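Local coordinates for probable sugar ABC transporter, sugar-binding protein (Streptococcus pneumoniae, PDB 2W7Y) that binds the blood group A-trisaccharide and probably delivers such glycans to a sugar ABC transporter for uptake by the bacterium, at residues A[41-46]-A[78-83]; A[242-247]-A[413-418]; A[300-305]-A[381-386]. All blocks are in the same frame, centred on the assembly; numbering follows the deposited sequence.

Overall arrangement
Interactions 1 and 3 are parallel strand pairs in two different sheets, on opposite sides of the chain's centre, their centres about 32 Å apart; the bound glycan lies between them. In interaction 1 strand 39-44 leads into a loop, G45 and Y46, that touches the sugar, whereas I304 of interaction 3 comes near the sugars without touching them. Both are held by ladders of backbone hydrogen bonds. Interaction 2 instead joins two helices through apolar contacts and a marginal salt bridge. All three are partly buried; interaction 3 lies nearest the chain's centre (about 14 Å between centres), interaction 2 farthest (about 24 Å). Along the chain interaction 2 encloses interaction 3, about 10 Å away between nearest atoms.

Interaction 1 of 3, residues A[41-46]-A[78-83]. With FUC (alpha-L-fucopyranose), chain C; GAL (beta-D-galactopyranose), chain B.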
# COMPACT_ATOMS: atom_id res chain seq x y z
N GLU A 41 24.76 -2.78 3.00
CA GLU A 41 24.05 -1.65 2.39
C GLU A 41 22.54 -1.82 2.49
O GLU A 41 21.98 -2.82 2.02
CB GLU A 41 24.50 -1.45 0.93
CG GLU A 41 24.14 -2.60 -0.03
CD GLU A 41 24.81 -2.50 -1.41
OE1 GLU A 41 24.46 -3.33 -2.29
OE2 GLU A 41 25.67 -1.61 -1.60
N PHE A 42 21.87 -0.85 3.12
CA PHE A 42 20.42 -0.90 3.30
C PHE A 42 19.72 0.22 2.54
O PHE A 42 19.87 1.39 2.87
CB PHE A 42 20.05 -0.91 4.79
CG PHE A 42 18.60 -0.58 5.07
CD1 PHE A 42 17.57 -1.36 4.54
CD2 PHE A 42 18.27 0.51 5.86
CE1 PHE A 42 16.23 -1.05 4.79
CE2 PHE A 42 16.94 0.83 6.12
CZ PHE A 42 15.91 0.04 5.59
N TYR A 43 18.94 -0.15 1.53
CA TYR A 43 18.22 0.82 0.71
C TYR A 43 16.79 1.03 1.20
O TYR A 43 16.05 0.07 1.42
CB TYR A 43 18.25 0.41 -0.78
CG TYR A 43 19.65 0.35 -1.34
CD1 TYR A 43 20.37 -0.85 -1.36
CD2 TYR A 43 20.28 1.50 -1.83
CE1 TYR A 43 21.66 -0.91 -1.85
CE2 TYR A 43 21.58 1.45 -2.33
CZ TYR A 43 22.26 0.24 -2.34
OH TYR A 43 23.55 0.18 -2.83
N HIS A 44 16.41 2.30 1.36
CA HIS A 44 15.06 2.71 1.76
C HIS A 44 14.63 3.99 1.02
O HIS A 44 15.46 4.67 0.42
CB HIS A 44 14.98 2.91 3.27
CG HIS A 44 15.81 4.05 3.77
ND1 HIS A 44 17.13 3.91 4.15
CD2 HIS A 44 15.50 5.36 3.95
CE1 HIS A 44 17.60 5.08 4.55
NE2 HIS A 44 16.63 5.98 4.43
N GLY A 45 13.33 4.31 1.07
CA GLY A 45 12.81 5.49 0.39
C GLY A 45 12.49 6.68 1.28
O GLY A 45 11.77 7.59 0.87
N TYR A 46 13.04 6.69 2.49
CA TYR A 46 12.83 7.80 3.42
C TYR A 46 13.95 8.84 3.26
O TYR A 46 14.87 8.91 4.07
CB TYR A 46 12.71 7.30 4.86
CG TYR A 46 11.53 6.36 5.07
CD1 TYR A 46 10.23 6.86 5.18
CD2 TYR A 46 11.72 4.99 5.17
CE1 TYR A 46 9.15 6.00 5.37
CE2 TYR A 46 10.64 4.12 5.37
CZ TYR A 46 9.36 4.63 5.47
OH TYR A 46 8.29 3.79 5.65
N LYS A 78 24.89 0.31 6.78
CA LYS A 78 24.87 1.54 5.99
C LYS A 78 23.51 1.79 5.33
O LYS A 78 23.20 1.22 4.29
CB LYS A 78 26.00 1.54 4.94
CG LYS A 78 26.10 2.81 4.11
CD LYS A 78 26.54 4.00 4.95
CE LYS A 78 26.45 5.31 4.18
NZ LYS A 78 26.91 6.46 5.01
N PRO A 79 22.68 2.66 5.96
CA PRO A 79 21.42 3.06 5.35
C PRO A 79 21.66 4.05 4.20
O PRO A 79 22.41 5.02 4.34
CB PRO A 79 20.66 3.73 6.50
CG PRO A 79 21.48 3.51 7.74
CD PRO A 79 22.88 3.29 7.27
N THR A 80 21.03 3.77 3.06
CA THR A 80 21.14 4.60 1.87
C THR A 80 19.74 5.04 1.45
O THR A 80 18.96 4.23 0.94
CB THR A 80 21.85 3.86 0.71
OG1 THR A 80 23.11 3.35 1.17
CG2 THR A 80 22.10 4.80 -0.46
N PRO A 81 19.41 6.32 1.68
CA PRO A 81 18.11 6.88 1.28
C PRO A 81 18.04 7.04 -0.23
O PRO A 81 18.91 7.68 -0.83
CB PRO A 81 18.08 8.26 1.97
CG PRO A 81 19.23 8.25 2.94
CD PRO A 81 20.24 7.33 2.36
N VAL A 82 17.01 6.46 -0.84
CA VAL A 82 16.86 6.49 -2.29
C VAL A 82 15.84 7.54 -2.72
O VAL A 82 14.67 7.49 -2.32
CB VAL A 82 16.47 5.09 -2.85
CG1 VAL A 82 16.15 5.18 -4.34
CG2 VAL A 82 17.57 4.08 -2.59
N ASN A 83 16.29 8.49 -3.54
CA ASN A 83 15.42 9.48 -4.14
C ASN A 83 15.04 9.01 -5.54
O ASN A 83 15.85 9.06 -6.47
CB ASN A 83 16.09 10.86 -4.17
CG ASN A 83 15.14 11.99 -4.55
OD1 ASN A 83 15.57 13.04 -5.01
ND2 ASN A 83 13.84 11.77 -4.34
C1 FUC C . 6.26 5.19 0.27
C2 FUC C . 6.51 6.58 -0.33
C3 FUC C . 7.33 7.42 0.65
C4 FUC C . 8.65 6.72 0.96
C5 FUC C . 8.36 5.30 1.48
C6 FUC C . 9.63 4.49 1.69
O2 FUC C . 5.27 7.20 -0.58
O3 FUC C . 7.54 8.72 0.15
O4 FUC C . 9.46 6.66 -0.20
O5 FUC C . 7.51 4.58 0.60
C1 GAL B . 5.15 4.17 3.45
C2 GAL B . 4.97 4.04 1.94
C3 GAL B . 3.53 3.65 1.59
C4 GAL B . 3.04 2.47 2.45
C5 GAL B . 3.28 2.79 3.93
C6 GAL B . 2.82 1.70 4.89
O1 GAL B . 6.53 4.26 3.74
O2 GAL B . 5.29 5.28 1.34
O3 GAL B . 3.42 3.35 0.22
O4 GAL B . 3.72 1.30 2.05
O5 GAL B . 4.65 3.05 4.14
O6 GAL B . 2.60 2.27 6.17
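Strand 39-44 pairs in parallel with 76-81, an edge strand of a four-stranded sheet, and F42, H44 and T80 carry the ladder that ends in the glycan site of this solute-binding protein. F42 N donates to K78 O and F42 O accepts from T80 N, both at 2.7 Å; H44 N reaches T80 O at 3.2 Å, and H44 O takes V82 N at 2.7 Å almost in line with the carbonyl. The two prolines stand where no N-H is needed, so the ladder runs through them unbroken.

On one sheet face the H44 imidazole folds over its partner strand: with CG between the backbone N and the carbonyl carbon (chi1 66°), one ring face covers P81 CA, a CH-pi contact 3.9 Å from the centroid, while P79 CB meets the ring edge. F42 offers the edge of its ring to the same P79 CB and packs with Y63 and F328. On the other face Y43 lies alongside T80, its CD2 3.8 Å from T80 CB, and V82 CG2 comes to its ring edge. The Y43 hydroxyl bonds weakly to E41 OE2, whose carboxylate is engaged mainly by K93.

Beyond the strand end, the carbonyl of G45 accepts from fucose O4, and H48 and N263 also bind this sugar. The Y46 ring holds one face beneath fucose C6, which sits 3.7 Å above its centre, while Y46 OH shares a short 2.6 Å hydrogen bond with galactose O1.

Interaction 2 of 3, residues A[242-247]-A[413-418]; sequences ALKMVM and DVDQKV
K244 and V418 bring helices 237-252 and 414-427 together, K244 CA lying 3.7 Å from V418 CG2. That methyl is the hub of the apolar contact: L243 CB approaches it more loosely, and the selenium of selenomethionine M247 comes obliquely across to 3.8 Å. V414, one turn before V418, sends CG1 against K244 CG at 3.7 Å and against M247 CB. M247, extended beyond CG, crosses K417 at about a right angle, its CE 3.9 Å from K417 CG.

At the margin K244 leaves its helix with CG anti to the backbone N (chi1 -172°) and every later torsion extended. The straight chain crosses V414 at about a right angle and ends in a salt bridge, NZ donating to the syn lone pair of D415 OD1 at 3.0 Å.

Farther out, the start of helix 414-427 is fixed by D413 at the N-cap, where OD2 accepts from Q416 N at 3.1 Å. K417 turns its ammonium away to a salt bridge with E406. Behind the contact, L243 packs on F211 of helix 207-215, and M247 on A403 and L404 of helix 394-406.

The axes of the short segments stand at 135° to each other, 9.6 Å apart at closest approach. Aliphatic groups and selenium fill the inside, while the single salt bridge, with exposed D415 as its acid, probably adds only modest electrostatic stabilisation at the edge.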
# COMPACT_ATOMS: atom_id res chain seq x y z
N ALA A 242 -15.57 -5.38 -13.15
CA ALA A 242 -14.83 -4.49 -12.25
C ALA A 242 -14.04 -3.47 -13.06
O ALA A 242 -14.13 -2.26 -12.83
CB ALA A 242 -13.91 -5.30 -11.35
N LEU A 243 -13.27 -3.97 -14.03
CA LEU A 243 -12.52 -3.16 -14.97
C LEU A 243 -13.40 -2.08 -15.60
O LEU A 243 -13.03 -0.91 -15.62
CB LEU A 243 -11.93 -4.08 -16.05
CG LEU A 243 -10.48 -3.96 -16.52
CD1 LEU A 243 -9.48 -3.73 -15.38
CD2 LEU A 243 -10.12 -5.22 -17.30
N LYS A 244 -14.59 -2.48 -16.07
CA LYS A 244 -15.52 -1.59 -16.78
C LYS A 244 -16.17 -0.53 -15.87
O LYS A 244 -16.26 0.64 -16.26
CB LYS A 244 -16.60 -2.41 -17.50
CG LYS A 244 -17.50 -1.59 -18.41
CD LYS A 244 -18.49 -2.47 -19.15
CE LYS A 244 -19.53 -1.62 -19.85
NZ LYS A 244 -20.50 -2.44 -20.63
N MSE A 245 -16.62 -0.95 -14.69
CA MSE A 245 -17.18 -0.06 -13.68
C MSE A 245 -16.24 1.08 -13.31
O MSE A 245 -16.65 2.24 -13.23
CB MSE A 245 -17.51 -0.84 -12.41
CG MSE A 245 -18.86 -1.53 -12.40
SE MSE A 245 -18.80 -3.06 -11.20
CE MSE A 245 -20.60 -2.98 -10.44
N VAL A 246 -14.97 0.73 -13.08
CA VAL A 246 -13.95 1.68 -12.62
C VAL A 246 -13.52 2.63 -13.74
O VAL A 246 -13.40 3.84 -13.52
CB VAL A 246 -12.73 0.94 -11.99
CG1 VAL A 246 -11.64 1.91 -11.56
CG2 VAL A 246 -13.18 0.10 -10.80
N MSE A 247 -13.30 2.08 -14.94
CA MSE A 247 -12.96 2.87 -16.13
C MSE A 247 -14.03 3.89 -16.51
O MSE A 247 -13.69 4.99 -16.94
CB MSE A 247 -12.69 1.94 -17.32
CG MSE A 247 -11.36 1.23 -17.25
SE MSE A 247 -11.10 0.02 -18.75
CE MSE A 247 -9.21 -0.37 -18.49
N ASP A 413 -13.19 4.33 -25.90
CA ASP A 413 -14.37 3.50 -25.69
C ASP A 413 -14.06 2.49 -24.58
O ASP A 413 -13.08 1.75 -24.68
CB ASP A 413 -14.76 2.78 -26.98
CG ASP A 413 -15.95 1.85 -26.80
OD1 ASP A 413 -17.08 2.35 -26.61
OD2 ASP A 413 -15.76 0.62 -26.85
N VAL A 414 -14.90 2.48 -23.54
CA VAL A 414 -14.68 1.63 -22.36
C VAL A 414 -14.72 0.13 -22.70
O VAL A 414 -13.84 -0.62 -22.26
CB VAL A 414 -15.68 1.95 -21.21
CG1 VAL A 414 -15.46 1.03 -20.02
CG2 VAL A 414 -15.54 3.40 -20.77
N ASP A 415 -15.72 -0.29 -23.48
CA ASP A 415 -15.89 -1.69 -23.85
C ASP A 415 -14.65 -2.32 -24.49
O ASP A 415 -14.18 -3.37 -24.05
CB ASP A 415 -17.11 -1.86 -24.77
CG ASP A 415 -18.41 -1.97 -24.00
OD1 ASP A 415 -18.39 -2.28 -22.79
OD2 ASP A 415 -19.48 -1.74 -24.61
N GLN A 416 -14.12 -1.66 -25.53
CA GLN A 416 -12.95 -2.18 -26.24
C GLN A 416 -11.65 -1.93 -25.49
O GLN A 416 -10.65 -2.60 -25.75
CB GLN A 416 -12.90 -1.67 -27.68
CG GLN A 416 -12.79 -0.16 -27.83
CD GLN A 416 -12.90 0.32 -29.27
OE1 GLN A 416 -11.97 0.86 -29.81
NE2 GLN A 416 -14.03 0.10 -29.86
N LYS A 417 -11.66 -0.97 -24.57
CA LYS A 417 -10.53 -0.76 -23.66
C LYS A 417 -10.43 -1.90 -22.65
O LYS A 417 -9.32 -2.38 -22.38
CB LYS A 417 -10.63 0.59 -22.94
CG LYS A 417 -9.39 0.95 -22.12
CD LYS A 417 -8.17 1.17 -23.00
CE LYS A 417 -6.92 1.37 -22.17
NZ LYS A 417 -5.75 1.70 -23.03
N VAL A 418 -11.57 -2.31 -22.10
CA VAL A 418 -11.64 -3.47 -21.21
C VAL A 418 -11.06 -4.70 -21.91
O VAL A 418 -10.21 -5.40 -21.35
CB VAL A 418 -13.09 -3.74 -20.71
CG1 VAL A 418 -13.23 -5.15 -20.14
CG2 VAL A 418 -13.51 -2.71 -19.68

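Interaction 3 of 3, residues A[300-305]-A[381-386]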
# COMPACT_ATOMS: atom_id res chain seq x y z
N ALA A 300 -19.87 -1.25 -0.32
CA ALA A 300 -20.22 -2.59 0.18
C ALA A 300 -19.36 -3.05 1.36
O ALA A 300 -19.21 -4.25 1.61
CB ALA A 300 -20.23 -3.63 -0.96
N GLY A 301 -18.80 -2.08 2.10
CA GLY A 301 -18.02 -2.35 3.30
C GLY A 301 -16.72 -3.11 3.08
O GLY A 301 -16.33 -3.94 3.90
N VAL A 302 -16.05 -2.81 1.97
CA VAL A 302 -14.78 -3.46 1.63
C VAL A 302 -13.59 -2.55 1.96
O VAL A 302 -13.66 -1.34 1.77
CB VAL A 302 -14.74 -3.91 0.14
CG1 VAL A 302 -13.44 -4.64 -0.19
CG2 VAL A 302 -15.93 -4.80 -0.18
N ALA A 303 -12.52 -3.15 2.48
CA ALA A 303 -11.27 -2.44 2.73
C ALA A 303 -10.09 -3.27 2.26
O ALA A 303 -10.21 -4.46 2.01
CB ALA A 303 -11.14 -2.10 4.22
N ILE A 304 -8.94 -2.61 2.11
CA ILE A 304 -7.71 -3.30 1.74
C ILE A 304 -6.91 -3.62 3.01
O ILE A 304 -6.68 -2.75 3.85
CB ILE A 304 -6.86 -2.47 0.73
CG1 ILE A 304 -7.56 -2.41 -0.63
CG2 ILE A 304 -5.46 -3.06 0.57
CD1 ILE A 304 -7.20 -1.21 -1.50
N SER A 305 -6.54 -4.89 3.16
CA SER A 305 -5.68 -5.32 4.25
C SER A 305 -4.67 -6.34 3.77
O SER A 305 -4.97 -7.54 3.64
CB SER A 305 -6.48 -5.90 5.42
OG SER A 305 -5.66 -6.05 6.56
N ALA A 381 -14.28 -4.12 8.63
CA ALA A 381 -14.87 -4.19 7.29
C ALA A 381 -15.63 -5.51 7.10
O ALA A 381 -15.25 -6.54 7.68
CB ALA A 381 -13.78 -4.05 6.23
N LYS A 382 -16.69 -5.46 6.31
CA LYS A 382 -17.47 -6.65 5.97
C LYS A 382 -16.63 -7.65 5.18
O LYS A 382 -16.74 -8.85 5.37
CB LYS A 382 -18.71 -6.27 5.16
CG LYS A 382 -19.76 -5.47 5.91
CD LYS A 382 -20.92 -5.13 4.99
CE LYS A 382 -21.71 -3.91 5.47
NZ LYS A 382 -22.52 -3.33 4.35
N ALA A 383 -15.79 -7.12 4.29
CA ALA A 383 -14.86 -7.93 3.52
C ALA A 383 -13.53 -7.22 3.42
O ALA A 383 -13.48 -5.99 3.33
CB ALA A 383 -15.41 -8.23 2.13
N VAL A 384 -12.46 -7.99 3.43
CA VAL A 384 -11.13 -7.42 3.32
C VAL A 384 -10.32 -8.17 2.25
O VAL A 384 -10.33 -9.40 2.19
CB VAL A 384 -10.45 -7.34 4.72
CG1 VAL A 384 -9.39 -8.42 4.93
CG2 VAL A 384 -9.92 -5.94 4.99
N VAL A 385 -9.67 -7.40 1.37
CA VAL A 385 -8.88 -7.94 0.26
C VAL A 385 -7.39 -7.58 0.36
O VAL A 385 -7.04 -6.58 0.98
CB VAL A 385 -9.43 -7.50 -1.14
CG1 VAL A 385 -10.81 -8.09 -1.40
CG2 VAL A 385 -9.46 -5.98 -1.28
N PRO A 386 -6.50 -8.41 -0.23
CA PRO A 386 -5.10 -8.02 -0.33
C PRO A 386 -4.88 -7.14 -1.57
O PRO A 386 -5.77 -7.03 -2.41
CB PRO A 386 -4.37 -9.36 -0.49
CG PRO A 386 -5.35 -10.24 -1.19
CD PRO A 386 -6.74 -9.76 -0.80
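V384 and S305 meet at one margin of a parallel strand pair, 302-306 with 383-385, in the mixed sheet across the protein from the one carrying strand 39-44. From V384 CB, which lies 4.0 Å from A303 O, the two branches part: CG1 reaches S305 CB at 3.9 Å, while CG2 comes in closer, 3.3 Å from A303 O and 3.5 Å from S305 CB, and also touches A303 CB. The chi1 of 104° is off the usual staggered values and puts CG2 over the partner backbone.

Along the backbones A303 N donates to A383 O, A303 O accepts from V385 N, and S305 N closes the run on V385 O at 2.8 Å. G301 O starts the ladder, taking A383 N at 3.2 Å and, weakly and bent, K382 N. G301 and V302 both face Y298, forming a G1 beta bulge with G301 at positive phi.

On the other face, V385 CG2 lies 4.1 Å from I304 CG1 and also touches V302 CG1, while V302 CG2 rests on A383 CB.

A helix packs on each face of the pair. V302, I304 and V385 press on helix 207-215 through T213, R209 and N212, whereas A303, S305 and V384 all pack on V378 of helix 366-379; beyond strand 302-306, I304 is hydrogen-bonded through its backbone to M159 of strand 157-164.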